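PDB 3SK9: CRISPR-associated endonuclease/helicase Cas3 from Thermus thermophilus HB8, which cuts single-stranded DNA in CRISPR immunity through its metal-dependent HD nuclease domain, the part in this chain, which in the whole protein precedes a helicase domain. Local coordinates for residues D32-A37 against A209-A213; G77-F83 against W107-F113; R120-K125 against R170-E175; L200-L205 against E257-F262. All blocks are in the same frame, centred on the assembly; numbering follows the deposited sequence.

Contact 1: residues D32-A37 against A209-A213; sequences DTAAVA and ADWVA
Where Thr33 meets Ala213, the helical segments 32-37 and 209-213 pass close together: their axes approach to 8.2 Å with 119° between the N-to-C directions, and the two CA atoms lie 5.3 Å apart. Small residues permit this. The methyl of Ala209 sits 3.6 Å from the backbone O of Thr33 (CB to O), and CB of Ala213 comes equally near OG1 of Thr33. Val36 fills the next turn. Both of its methyls reach Val212, CG2 touching CG1 of that residue at 3.8 Å, while CG1, held anti to the backbone N (chi1 173°), also lies against CA of Ala209. No direct hydrogen bond joins the segments; two waters do the polar work. One donates to OD2 of Asp32 and to the carbonyl O of Ala213. The other donates to OG1 of Thr33 at 2.8 Å and to OD1 of Asp210 at 2.6 Å. The three polar side chains have further partners: Asp32 in Tyr230 and Arg223, Thr33 in the carbonyl of His29, Asp210 in NE2 of His29. The crossing thus places Asp210 next to His29, and both are metal ligands of the HD-domain nuclease site, with His74 and Asp75.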
loop_
_atom_site.group_PDB
_atom_site.type_symbol
_atom_site.label_atom_id
_atom_site.label_comp_id
_atom_site.label_asym_id
_atom_site.label_seq_id
_atom_site.Cartn_x
_atom_site.Cartn_y
_atom_site.Cartn_z
ATOM N N ASP A 32 4.249 2.891 7.060
ATOM C CA ASP A 32 3.651 2.083 8.142
ATOM C C ASP A 32 2.898 0.880 7.543
ATOM O O ASP A 32 2.933 -0.222 8.101
ATOM C CB ASP A 32 2.622 2.889 8.957
ATOM C CG ASP A 32 3.282 3.982 9.826
ATOM O OD1 ASP A 32 4.509 3.904 10.002
ATOM O OD2 ASP A 32 2.551 4.867 10.304
ATOM N N THR A 33 2.160 1.156 6.471
ATOM C CA THR A 33 1.356 0.119 5.788
ATOM C C THR A 33 2.288 -0.950 5.239
ATOM O O THR A 33 2.049 -2.145 5.356
ATOM C CB THR A 33 0.489 0.752 4.642
ATOM O OG1 THR A 33 -0.411 1.709 5.232
ATOM C CG2 THR A 33 -0.346 -0.344 3.898
ATOM N N ALA A 34 3.350 -0.528 4.578
ATOM C CA ALA A 34 4.363 -1.493 4.086
ATOM C C ALA A 34 4.997 -2.294 5.223
ATOM O O ALA A 34 5.269 -3.489 5.057
ATOM C CB ALA A 34 5.484 -0.756 3.301
ATOM N N ALA A 35 5.227 -1.654 6.363
ATOM C CA ALA A 35 5.864 -2.316 7.502
ATOM C C ALA A 35 4.916 -3.391 8.070
ATOM O O ALA A 35 5.358 -4.491 8.414
ATOM C CB ALA A 35 6.266 -1.276 8.607
ATOM N N VAL A 36 3.620 -3.067 8.153
ATOM C CA VAL A 36 2.646 -4.081 8.624
ATOM C C VAL A 36 2.600 -5.235 7.620
ATOM O O VAL A 36 2.563 -6.427 8.019
ATOM C CB VAL A 36 1.227 -3.493 8.777
ATOM C CG1 VAL A 36 0.184 -4.595 9.094
ATOM C CG2 VAL A 36 1.210 -2.384 9.897
ATOM N N ALA A 37 2.562 -4.909 6.318
ATOM C CA ALA A 37 2.525 -5.960 5.287
ATOM C C ALA A 37 3.730 -6.896 5.424
ATOM O O ALA A 37 3.584 -8.107 5.364
ATOM C CB ALA A 37 2.512 -5.327 3.866
ATOM N N ALA A 209 -3.482 -4.617 5.885
ATOM C CA ALA A 209 -2.355 -3.776 6.376
ATOM C C ALA A 209 -2.743 -2.317 6.491
ATOM O O ALA A 209 -2.309 -1.620 7.423
ATOM C CB ALA A 209 -1.102 -3.938 5.443
ATOM N N ASP A 210 -3.527 -1.823 5.546
ATOM C CA ASP A 210 -3.966 -0.399 5.599
ATOM C C ASP A 210 -4.836 -0.183 6.851
ATOM O O ASP A 210 -4.694 0.835 7.551
ATOM C CB ASP A 210 -4.779 -0.006 4.353
ATOM C CG ASP A 210 -5.280 1.458 4.419
ATOM O OD1 ASP A 210 -4.454 2.370 4.256
ATOM O OD2 ASP A 210 -6.486 1.680 4.663
ATOM N N TRP A 211 -5.700 -1.145 7.130
ATOM C CA TRP A 211 -6.543 -1.087 8.346
ATOM C C TRP A 211 -5.682 -1.002 9.614
ATOM O O TRP A 211 -5.883 -0.100 10.453
ATOM C CB TRP A 211 -7.454 -2.297 8.403
ATOM C CG TRP A 211 -8.271 -2.356 9.662
ATOM C CD1 TRP A 211 -9.323 -1.544 9.980
ATOM C CD2 TRP A 211 -8.144 -3.286 10.707
ATOM N NE1 TRP A 211 -9.839 -1.901 11.185
ATOM C CE2 TRP A 211 -9.151 -2.984 11.655
ATOM C CE3 TRP A 211 -7.290 -4.386 10.935
ATOM C CZ2 TRP A 211 -9.323 -3.715 12.817
ATOM C CZ3 TRP A 211 -7.443 -5.105 12.096
ATOM C CH2 TRP A 211 -8.451 -4.763 13.041
ATOM N N VAL A 212 -4.737 -1.929 9.769
ATOM C CA VAL A 212 -3.868 -1.932 10.981
ATOM C C VAL A 212 -3.169 -0.554 11.071
ATOM O O VAL A 212 -3.221 0.119 12.110
ATOM C CB VAL A 212 -2.792 -3.016 10.908
ATOM C CG1 VAL A 212 -1.802 -2.913 12.102
ATOM C CG2 VAL A 212 -3.423 -4.373 10.935
ATOM N N ALA A 213 -2.526 -0.141 9.982
ATOM C CA ALA A 213 -1.692 1.093 10.002
ATOM C C ALA A 213 -2.505 2.360 10.203
ATOM O O ALA A 213 -1.986 3.391 10.689
ATOM C CB ALA A 213 -0.858 1.181 8.714
HETATM O O HOH W 1 0.012 5.069 9.491
HETATM O O HOH W 2 -2.124 2.348 3.075
#

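Contact 2: residues G77-F83 against W107-F113; sequences GKASPVF and WVAHGVF
Phe83 presents one face of its ring to CB of His110, 3.7 Å from the ring centroid, in a CH-pi contact. The same phenyl is the hub of an aromatic cluster with Trp107 and Phe113, built where the loop following the metal ligands His74 and Asp75 of the HD domain meets the start of helix 110-124. Its edge is turned toward the faces of both other rings in offset edge-to-face pairs: the planes stand at 87° to Phe113, with centroids 5.3 Å apart, and nearly as steeply to the six-membered ring of Trp107. On the phenyl face opposite His110 lies CG1 of its own neighbour Val82. CZ of Phe83 also edges up to the carbonyl O of Val108 at 3.5 Å, a buried oxygen with no polar partner in the model. The imidazole of His110, swung between its backbone N and carbonyl carbon (chi1 71°), is overlaid in turn by Lys78, with CE 3.9 Å from the ring centroid. Both polar ends turn to Asp75: Lys78 NZ forms a salt bridge with it and His110 NE2 a hydrogen bond, consistent with a second shell that positions this ligand. At the helix start, CA of Gly77 points a hydrogen at the carbonyl O of His110, 3.5 Å away, with 166° at the hydrogen.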
loop_
_atom_site.group_PDB
_atom_site.type_symbol
_atom_site.label_atom_id
_atom_site.label_comp_id
_atom_site.label_asym_id
_atom_site.label_seq_id
_atom_site.Cartn_x
_atom_site.Cartn_y
_atom_site.Cartn_z
ATOM N N GLY A 77 -3.506 7.444 -3.748
ATOM C CA GLY A 77 -4.572 8.307 -4.263
ATOM C C GLY A 77 -4.800 9.605 -3.469
ATOM O O GLY A 77 -5.389 10.546 -3.992
ATOM N N LYS A 78 -4.340 9.646 -2.211
ATOM C CA LYS A 78 -4.472 10.873 -1.379
ATOM C C LYS A 78 -3.523 11.983 -1.792
ATOM O O LYS A 78 -3.659 13.132 -1.335
ATOM C CB LYS A 78 -4.284 10.550 0.107
ATOM C CG LYS A 78 -5.457 9.776 0.676
ATOM C CD LYS A 78 -5.378 9.693 2.188
ATOM C CE LYS A 78 -6.424 8.763 2.772
ATOM N NZ LYS A 78 -5.907 8.103 4.004
ATOM N N ALA A 79 -2.573 11.644 -2.652
ATOM C CA ALA A 79 -1.574 12.601 -3.129
ATOM C C ALA A 79 -2.155 13.394 -4.308
ATOM O O ALA A 79 -1.647 13.338 -5.425
ATOM C CB ALA A 79 -0.307 11.888 -3.554
ATOM N N SER A 80 -3.182 14.173 -3.980
ATOM C CA SER A 80 -3.925 14.984 -4.938
ATOM C C SER A 80 -4.568 16.150 -4.161
ATOM O O SER A 80 -4.927 15.992 -3.000
ATOM C CB SER A 80 -5.014 14.103 -5.553
ATOM O OG SER A 80 -5.942 14.922 -6.283
ATOM N N PRO A 81 -4.759 17.314 -4.806
ATOM C CA PRO A 81 -5.297 18.459 -4.045
ATOM C C PRO A 81 -6.696 18.163 -3.489
ATOM O O PRO A 81 -7.062 18.681 -2.455
ATOM C CB PRO A 81 -5.400 19.592 -5.089
ATOM C CG PRO A 81 -4.604 19.187 -6.260
ATOM C CD PRO A 81 -4.333 17.663 -6.168
ATOM N N VAL A 82 -7.464 17.332 -4.188
ATOM C CA VAL A 82 -8.785 16.920 -3.754
ATOM C C VAL A 82 -8.822 16.398 -2.292
ATOM O O VAL A 82 -9.798 16.607 -1.564
ATOM C CB VAL A 82 -9.299 15.802 -4.699
ATOM C CG1 VAL A 82 -10.451 15.082 -4.089
ATOM C CG2 VAL A 82 -9.669 16.393 -6.051
ATOM N N PHE A 83 -7.769 15.724 -1.860
ATOM C CA PHE A 83 -7.732 15.152 -0.495
ATOM C C PHE A 83 -6.812 15.911 0.499
ATOM O O PHE A 83 -6.507 15.396 1.567
ATOM C CB PHE A 83 -7.305 13.674 -0.572
ATOM C CG PHE A 83 -8.156 12.860 -1.504
ATOM C CD1 PHE A 83 -7.699 12.534 -2.774
ATOM C CD2 PHE A 83 -9.446 12.481 -1.131
ATOM C CE1 PHE A 83 -8.493 11.814 -3.640
ATOM C CE2 PHE A 83 -10.263 11.771 -1.993
ATOM C CZ PHE A 83 -9.795 11.436 -3.256
ATOM N N TRP A 107 -17.324 14.243 -5.970
ATOM C CA TRP A 107 -16.560 13.389 -5.052
ATOM C C TRP A 107 -16.336 11.971 -5.571
ATOM O O TRP A 107 -17.220 11.318 -6.139
ATOM C CB TRP A 107 -17.243 13.296 -3.679
ATOM C CG TRP A 107 -16.583 12.287 -2.779
ATOM C CD1 TRP A 107 -16.925 10.974 -2.629
ATOM C CD2 TRP A 107 -15.444 12.505 -1.920
ATOM N NE1 TRP A 107 -16.078 10.368 -1.731
ATOM C CE2 TRP A 107 -15.161 11.282 -1.285
ATOM C CE3 TRP A 107 -14.642 13.617 -1.631
ATOM C CZ2 TRP A 107 -14.116 11.134 -0.380
ATOM C CZ3 TRP A 107 -13.605 13.471 -0.727
ATOM C CH2 TRP A 107 -13.352 12.236 -0.111
ATOM N N VAL A 108 -15.146 11.472 -5.308
ATOM C CA VAL A 108 -14.771 10.148 -5.745
ATOM C C VAL A 108 -13.794 9.682 -4.668
ATOM O O VAL A 108 -13.051 10.502 -4.112
ATOM C CB VAL A 108 -14.157 10.246 -7.160
ATOM C CG1 VAL A 108 -13.020 11.181 -7.134
ATOM C CG2 VAL A 108 -13.737 8.909 -7.678
ATOM N N ALA A 109 -13.835 8.391 -4.332
ATOM C CA ALA A 109 -13.058 7.855 -3.206
ATOM C C ALA A 109 -11.588 7.931 -3.579
ATOM O O ALA A 109 -11.274 7.829 -4.766
ATOM C CB ALA A 109 -13.449 6.389 -2.924
ATOM N N HIS A 110 -10.690 8.100 -2.601
ATOM C CA HIS A 110 -9.267 8.190 -2.952
ATOM C C HIS A 110 -8.755 6.928 -3.639
ATOM O O HIS A 110 -7.813 7.000 -4.424
ATOM C CB HIS A 110 -8.374 8.526 -1.732
ATOM C CG HIS A 110 -8.241 7.419 -0.741
ATOM N ND1 HIS A 110 -9.106 7.263 0.319
ATOM C CD2 HIS A 110 -7.339 6.415 -0.637
ATOM C CE1 HIS A 110 -8.753 6.204 1.028
ATOM N NE2 HIS A 110 -7.675 5.680 0.477
ATOM N N GLY A 111 -9.394 5.776 -3.408
ATOM C CA GLY A 111 -8.935 4.532 -4.036
ATOM C C GLY A 111 -9.067 4.509 -5.551
ATOM O O GLY A 111 -8.283 3.832 -6.254
ATOM N N VAL A 112 -9.999 5.309 -6.076
ATOM C CA VAL A 112 -10.140 5.470 -7.525
ATOM C C VAL A 112 -8.885 6.155 -8.054
ATOM O O VAL A 112 -8.315 5.757 -9.094
ATOM C CB VAL A 112 -11.381 6.303 -7.893
ATOM C CG1 VAL A 112 -11.442 6.577 -9.388
ATOM C CG2 VAL A 112 -12.667 5.619 -7.427
ATOM N N PHE A 113 -8.446 7.203 -7.354
ATOM C CA PHE A 113 -7.163 7.844 -7.732
ATOM C C PHE A 113 -6.008 6.886 -7.575
ATOM O O PHE A 113 -5.099 6.852 -8.423
ATOM C CB PHE A 113 -6.904 9.097 -6.923
ATOM C CG PHE A 113 -7.841 10.244 -7.271
ATOM C CD1 PHE A 113 -7.471 11.198 -8.199
ATOM C CD2 PHE A 113 -9.079 10.337 -6.674
ATOM C CE1 PHE A 113 -8.327 12.263 -8.498
ATOM C CE2 PHE A 113 -9.936 11.399 -6.968
ATOM C CZ PHE A 113 -9.556 12.350 -7.876
#

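Contact 3: residues R120-K125 against R170-E175; sequences RLLKEK and RRWLLE
Arg171 grips Glu124 side-on, directing both NE and NH2 at one carboxylate oxygen. NH2 donates to OE2 at 2.9 Å and NE to the same OE2 at 3.1 Å, on its syn side; NE also makes a weak bond to OE1. OE2 lies near the guanidinium plane, but the carboxylate is turned 44° from it, consistent with a grip on one oxygen rather than a flat two-oxygen pairing. The remaining nitrogen, NH1, donates to the carbonyl of Lys167. One face of the guanidinium is covered by Leu121, whose CD1 rests 3.5 Å from CZ of Arg171. Farther along, NZ of Lys125 meets the syn lone pair of Glu175 OE1 at 2.9 Å; bends at chi2 and chi3 bring the ammonium there while CD of Lys125 passes CD2 of Leu174. Between these bridges, CB of Leu121 packs on CD1 of Leu174 at 4.0 Å. With the axes 11.1 Å apart, long side chains span the separation, and acid and base swap sides: segments 120-125 and 170-175 each supply one of both, so charges balance around a leucine contact.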
loop_
_atom_site.group_PDB
_atom_site.type_symbol
_atom_site.label_atom_id
_atom_site.label_comp_id
_atom_site.label_asym_id
_atom_site.label_seq_id
_atom_site.Cartn_x
_atom_site.Cartn_y
_atom_site.Cartn_z
ATOM N N ARG A 120 -0.549 3.851 -14.366
ATOM C CA ARG A 120 0.591 4.513 -15.028
ATOM C C ARG A 120 1.937 4.189 -14.375
ATOM O O ARG A 120 2.904 3.849 -15.045
ATOM C CB ARG A 120 0.346 6.023 -14.953
ATOM C CG ARG A 120 1.229 6.879 -15.833
ATOM C CD ARG A 120 0.468 8.114 -16.304
ATOM N NE ARG A 120 -0.695 7.781 -17.129
ATOM C CZ ARG A 120 -1.572 8.673 -17.593
ATOM N NH1 ARG A 120 -1.429 9.966 -17.310
ATOM N NH2 ARG A 120 -2.596 8.274 -18.344
ATOM N N LEU A 121 1.999 4.332 -13.056
ATOM C CA LEU A 121 3.240 4.313 -12.335
ATOM C C LEU A 121 3.879 2.936 -12.307
ATOM O O LEU A 121 5.108 2.831 -12.377
ATOM C CB LEU A 121 3.016 4.796 -10.899
ATOM C CG LEU A 121 3.204 6.301 -10.710
ATOM C CD1 LEU A 121 2.518 7.145 -11.773
ATOM C CD2 LEU A 121 2.682 6.644 -9.307
ATOM N N LEU A 122 3.070 1.881 -12.188
ATOM C CA LEU A 122 3.603 0.511 -12.163
ATOM C C LEU A 122 4.134 0.118 -13.572
ATOM O O LEU A 122 5.117 -0.612 -13.693
ATOM C CB LEU A 122 2.539 -0.499 -11.674
ATOM C CG LEU A 122 2.144 -0.365 -10.188
ATOM C CD1 LEU A 122 1.046 -1.399 -9.866
ATOM C CD2 LEU A 122 3.313 -0.505 -9.175
ATOM N N LYS A 123 3.515 0.631 -14.624
ATOM C CA LYS A 123 4.051 0.382 -15.935
ATOM C C LYS A 123 5.373 1.118 -16.146
ATOM O O LYS A 123 6.268 0.574 -16.795
ATOM C CB LYS A 123 3.053 0.744 -17.020
ATOM C CG LYS A 123 1.786 -0.078 -16.994
ATOM C CD LYS A 123 0.761 0.378 -18.022
ATOM C CE LYS A 123 -0.635 -0.203 -17.587
ATOM N NZ LYS A 123 -1.753 0.468 -18.194
ATOM N N GLU A 124 5.509 2.342 -15.626
ATOM C CA GLU A 124 6.781 3.085 -15.765
ATOM C C GLU A 124 7.915 2.351 -15.030
ATOM O O GLU A 124 9.090 2.470 -15.388
ATOM C CB GLU A 124 6.672 4.499 -15.169
ATOM C CG GLU A 124 5.736 5.448 -15.941
ATOM C CD GLU A 124 5.438 6.722 -15.129
ATOM O OE1 GLU A 124 5.984 6.855 -14.010
ATOM O OE2 GLU A 124 4.660 7.561 -15.606
ATOM N N LYS A 125 7.568 1.645 -13.957
ATOM C CA LYS A 125 8.581 0.887 -13.198
ATOM C C LYS A 125 8.993 -0.397 -13.896
ATOM O O LYS A 125 9.943 -1.053 -13.468
ATOM C CB LYS A 125 8.057 0.516 -11.808
ATOM C CG LYS A 125 8.044 1.652 -10.797
ATOM C CD LYS A 125 9.439 2.181 -10.449
ATOM C CE LYS A 125 10.253 1.305 -9.519
ATOM N NZ LYS A 125 11.567 1.978 -9.164
ATOM N N ARG A 170 3.858 12.338 -6.850
ATOM C CA ARG A 170 3.371 10.974 -6.660
ATOM C C ARG A 170 4.399 9.972 -7.128
ATOM O O ARG A 170 4.525 8.903 -6.538
ATOM C CB ARG A 170 1.963 10.746 -7.271
ATOM C CG ARG A 170 1.753 11.163 -8.693
ATOM C CD ARG A 170 0.258 11.052 -9.093
ATOM N NE ARG A 170 -0.578 12.032 -8.411
ATOM C CZ ARG A 170 -1.286 12.989 -9.018
ATOM N NH1 ARG A 170 -1.300 13.104 -10.348
ATOM N NH2 ARG A 170 -1.989 13.835 -8.286
ATOM N N ARG A 171 5.181 10.306 -8.164
ATOM C CA ARG A 171 6.227 9.369 -8.567
ATOM C C ARG A 171 7.337 9.328 -7.521
ATOM O O ARG A 171 7.894 8.249 -7.204
ATOM C CB ARG A 171 6.759 9.750 -9.950
ATOM C CG ARG A 171 5.591 9.690 -11.014
ATOM C CD ARG A 171 5.862 10.309 -12.419
ATOM N NE ARG A 171 4.907 9.782 -13.426
ATOM C CZ ARG A 171 3.583 9.997 -13.421
ATOM N NH1 ARG A 171 3.001 10.745 -12.467
ATOM N NH2 ARG A 171 2.818 9.452 -14.364
ATOM N N TRP A 172 7.630 10.503 -6.950
ATOM C CA TRP A 172 8.609 10.608 -5.846
ATOM C C TRP A 172 8.227 9.722 -4.658
ATOM O O TRP A 172 9.056 8.965 -4.121
ATOM C CB TRP A 172 8.730 12.074 -5.398
ATOM C CG TRP A 172 9.897 12.357 -4.430
ATOM C CD1 TRP A 172 11.137 12.879 -4.740
ATOM C CD2 TRP A 172 9.876 12.202 -3.009
ATOM N NE1 TRP A 172 11.903 12.997 -3.598
ATOM C CE2 TRP A 172 11.156 12.588 -2.522
ATOM C CE3 TRP A 172 8.915 11.739 -2.102
ATOM C CZ2 TRP A 172 11.485 12.536 -1.163
ATOM C CZ3 TRP A 172 9.235 11.693 -0.755
ATOM C CH2 TRP A 172 10.521 12.076 -0.302
ATOM N N LEU A 173 6.953 9.748 -4.292
ATOM C CA LEU A 173 6.510 8.939 -3.153
ATOM C C LEU A 173 6.640 7.426 -3.414
ATOM O O LEU A 173 7.101 6.655 -2.560
ATOM C CB LEU A 173 5.047 9.266 -2.840
ATOM C CG LEU A 173 4.820 10.582 -2.105
ATOM C CD1 LEU A 173 3.401 10.943 -2.153
ATOM C CD2 LEU A 173 5.318 10.516 -0.623
ATOM N N LEU A 174 6.195 6.984 -4.580
ATOM C CA LEU A 174 6.391 5.568 -4.935
ATOM C C LEU A 174 7.878 5.152 -4.902
ATOM O O LEU A 174 8.235 4.101 -4.396
ATOM C CB LEU A 174 5.829 5.307 -6.331
ATOM C CG LEU A 174 6.033 3.829 -6.757
ATOM C CD1 LEU A 174 4.907 3.436 -7.683
ATOM C CD2 LEU A 174 7.422 3.615 -7.429
ATOM N N GLU A 175 8.757 5.981 -5.457
ATOM C CA GLU A 175 10.169 5.658 -5.452
ATOM C C GLU A 175 10.686 5.597 -4.008
ATOM O O GLU A 175 11.475 4.730 -3.659
ATOM C CB GLU A 175 10.911 6.705 -6.311
ATOM C CG GLU A 175 12.275 6.330 -6.717
ATOM C CD GLU A 175 12.335 5.073 -7.561
ATOM O OE1 GLU A 175 11.419 4.812 -8.387
ATOM O OE2 GLU A 175 13.329 4.332 -7.356
#

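Contact 4: residues L200-L205 against E257-F262; sequences LRVMAL and EFGELF
Leu200 places CB squarely over the face of the Phe258 ring, 3.6 Å from its centroid and 6° off the normal. CD1 of the leucine extends the overlap to CE1 of the phenyl, while Met203 CE approaches CE2 obliquely and Ala204 CB lies near the ring edge. Alongside, Arg201 NH1 donates to the carbonyl O of Phe258 at 2.8 Å, with 153° at the hydrogen; the oxygen is in the guanidinium plane, but the donor stands above the carbonyl plane. Glu260 OE2 lies 2.7 Å from Arg201 O and also against Ala204 CB, and Phe262 covers the next turn, its CZ 3.8 Å from Leu205 CA. A water donates to both Ala204 O and Glu257 OE1, bridging the segments.

The outer partners hold these groups in place. Asp55 pairs with Arg201 NE, Tyr52 binds Glu260 OE1, and Arg255 forms a salt bridge with Glu257 OE1. Reciprocal backbone bonds between Glu257 and Glu260 close a type I' turn, in which Phe258 has the positive phi (51°) expected of this turn. The arrangement is that of a beta-hairpin with a two-residue loop (Phe258 and Gly259), laid with its turn against helix 196-213 of the mainly helical HD domain.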
loop_
_atom_site.group_PDB
_atom_site.type_symbol
_atom_site.label_atom_id
_atom_site.label_comp_id
_atom_site.label_asym_id
_atom_site.label_seq_id
_atom_site.Cartn_x
_atom_site.Cartn_y
_atom_site.Cartn_z
ATOM N N LEU A 200 -5.155 -11.194 -6.122
ATOM C CA LEU A 200 -6.122 -11.223 -5.013
ATOM C C LEU A 200 -5.350 -11.339 -3.666
ATOM O O LEU A 200 -5.806 -10.824 -2.631
ATOM C CB LEU A 200 -7.083 -12.412 -5.201
ATOM C CG LEU A 200 -8.065 -12.175 -6.407
ATOM C CD1 LEU A 200 -8.771 -13.508 -6.857
ATOM C CD2 LEU A 200 -9.072 -11.039 -6.048
ATOM N N ARG A 201 -4.244 -12.080 -3.660
ATOM C CA ARG A 201 -3.438 -12.158 -2.434
ATOM C C ARG A 201 -2.970 -10.748 -2.031
ATOM O O ARG A 201 -2.992 -10.404 -0.841
ATOM C CB ARG A 201 -2.238 -13.127 -2.597
ATOM C CG ARG A 201 -2.581 -14.552 -2.190
ATOM C CD ARG A 201 -1.343 -15.487 -2.260
ATOM N NE ARG A 201 -1.015 -15.964 -3.604
ATOM C CZ ARG A 201 -1.690 -16.935 -4.218
ATOM N NH1 ARG A 201 -2.730 -17.500 -3.618
ATOM N NH2 ARG A 201 -1.311 -17.375 -5.398
ATOM N N VAL A 202 -2.526 -9.944 -2.997
ATOM C CA VAL A 202 -2.102 -8.571 -2.678
ATOM C C VAL A 202 -3.280 -7.702 -2.233
ATOM O O VAL A 202 -3.152 -6.850 -1.317
ATOM C CB VAL A 202 -1.385 -7.939 -3.891
ATOM C CG1 VAL A 202 -1.248 -6.395 -3.735
ATOM C CG2 VAL A 202 -0.003 -8.636 -4.114
ATOM N N MET A 203 -4.423 -7.876 -2.906
ATOM C CA MET A 203 -5.638 -7.161 -2.528
ATOM C C MET A 203 -5.982 -7.335 -1.052
ATOM O O MET A 203 -6.190 -6.350 -0.343
ATOM C CB MET A 203 -6.808 -7.662 -3.389
ATOM C CG MET A 203 -8.109 -6.880 -3.215
ATOM S SD MET A 203 -9.060 -7.373 -1.754
ATOM C CE MET A 203 -9.447 -9.073 -2.189
ATOM N N ALA A 204 -6.084 -8.602 -0.622
ATOM C CA ALA A 204 -6.489 -8.900 0.761
ATOM C C ALA A 204 -5.410 -8.380 1.731
ATOM O O ALA A 204 -5.717 -7.867 2.820
ATOM C CB ALA A 204 -6.689 -10.426 0.917
ATOM N N LEU A 205 -4.143 -8.530 1.344
ATOM C CA LEU A 205 -3.054 -8.101 2.240
ATOM C C LEU A 205 -3.127 -6.594 2.425
ATOM O O LEU A 205 -2.963 -6.097 3.541
ATOM C CB LEU A 205 -1.692 -8.486 1.654
ATOM C CG LEU A 205 -0.458 -8.077 2.489
ATOM C CD1 LEU A 205 -0.462 -8.764 3.836
ATOM C CD2 LEU A 205 0.849 -8.431 1.661
ATOM N N GLU A 257 -8.164 -16.318 3.090
ATOM C CA GLU A 257 -8.474 -15.664 1.800
ATOM C C GLU A 257 -7.354 -16.004 0.818
ATOM O O GLU A 257 -6.194 -15.687 1.093
ATOM C CB GLU A 257 -8.538 -14.109 1.976
ATOM C CG GLU A 257 -9.665 -13.620 2.912
ATOM C CD GLU A 257 -9.834 -12.085 2.936
ATOM O OE1 GLU A 257 -9.550 -11.471 3.993
ATOM O OE2 GLU A 257 -10.264 -11.500 1.910
ATOM N N PHE A 258 -7.665 -16.655 -0.301
ATOM C CA PHE A 258 -6.650 -16.828 -1.366
ATOM C C PHE A 258 -5.338 -17.404 -0.847
ATOM O O PHE A 258 -4.235 -17.040 -1.310
ATOM C CB PHE A 258 -6.395 -15.506 -2.080
ATOM C CG PHE A 258 -7.664 -14.719 -2.303
ATOM C CD1 PHE A 258 -8.621 -15.181 -3.206
ATOM C CD2 PHE A 258 -7.910 -13.538 -1.595
ATOM C CE1 PHE A 258 -9.807 -14.468 -3.405
ATOM C CE2 PHE A 258 -9.090 -12.819 -1.762
ATOM C CZ PHE A 258 -10.040 -13.271 -2.666
ATOM N N GLY A 259 -5.448 -18.392 0.028
ATOM C CA GLY A 259 -4.250 -19.064 0.509
ATOM C C GLY A 259 -3.399 -18.325 1.529
ATOM O O GLY A 259 -2.245 -18.738 1.773
ATOM N N GLU A 260 -3.937 -17.268 2.140
ATOM C CA GLU A 260 -3.253 -16.567 3.248
ATOM C C GLU A 260 -4.256 -16.360 4.371
ATOM O O GLU A 260 -5.482 -16.585 4.194
ATOM C CB GLU A 260 -2.637 -15.215 2.796
ATOM C CG GLU A 260 -3.672 -14.192 2.294
ATOM C CD GLU A 260 -3.065 -13.044 1.455
ATOM O OE1 GLU A 260 -1.838 -12.995 1.264
ATOM O OE2 GLU A 260 -3.811 -12.137 0.992
ATOM N N LEU A 261 -3.750 -15.987 5.538
ATOM C CA LEU A 261 -4.561 -15.972 6.754
ATOM C C LEU A 261 -4.477 -14.628 7.458
ATOM O O LEU A 261 -3.392 -14.009 7.521
ATOM C CB LEU A 261 -4.041 -17.054 7.756
ATOM C CG LEU A 261 -4.081 -18.482 7.223
ATOM C CD1 LEU A 261 -3.252 -19.491 8.108
ATOM C CD2 LEU A 261 -5.535 -18.972 7.073
ATOM N N PHE A 262 -5.592 -14.224 8.062
ATOM C CA PHE A 262 -5.631 -13.023 8.890
ATOM C C PHE A 262 -6.470 -13.315 10.128
ATOM O O PHE A 262 -7.356 -14.144 10.067
ATOM C CB PHE A 262 -6.318 -11.865 8.102
ATOM C CG PHE A 262 -5.628 -11.542 6.786
ATOM C CD1 PHE A 262 -4.434 -10.855 6.763
ATOM C CD2 PHE A 262 -6.176 -11.952 5.581
ATOM C CE1 PHE A 262 -3.794 -10.576 5.563
ATOM C CE2 PHE A 262 -5.520 -11.661 4.383
ATOM C CZ PHE A 262 -4.341 -10.991 4.388
HETATM O O HOH W 3 -8.331 -9.019 4.190
#

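How the contacts relate
Contacts 1 and 4 share helix 196-213, their centres 14 Å apart, and touch through Ala37 CB and Leu205 CD2. The centres of contacts 2 and 3 are 16 Å apart. These two share helix 110-124 and are joined by a probable hydrogen bond from Arg170 NH2 to Ala79 O. Contact 1 closes a long chain loop within which contact 2 and then contact 3 are nested in series; contact 4 alternates with contact 1 and carries the chain on to its C-terminal hairpin. Contacts 3 and 4 lie on opposite sides of the chain centre, 24 Å apart. Contact 1 contributes the metal ligand Asp210, and Lys78 and His110 of contact 2 bind Asp75, probably positioning it.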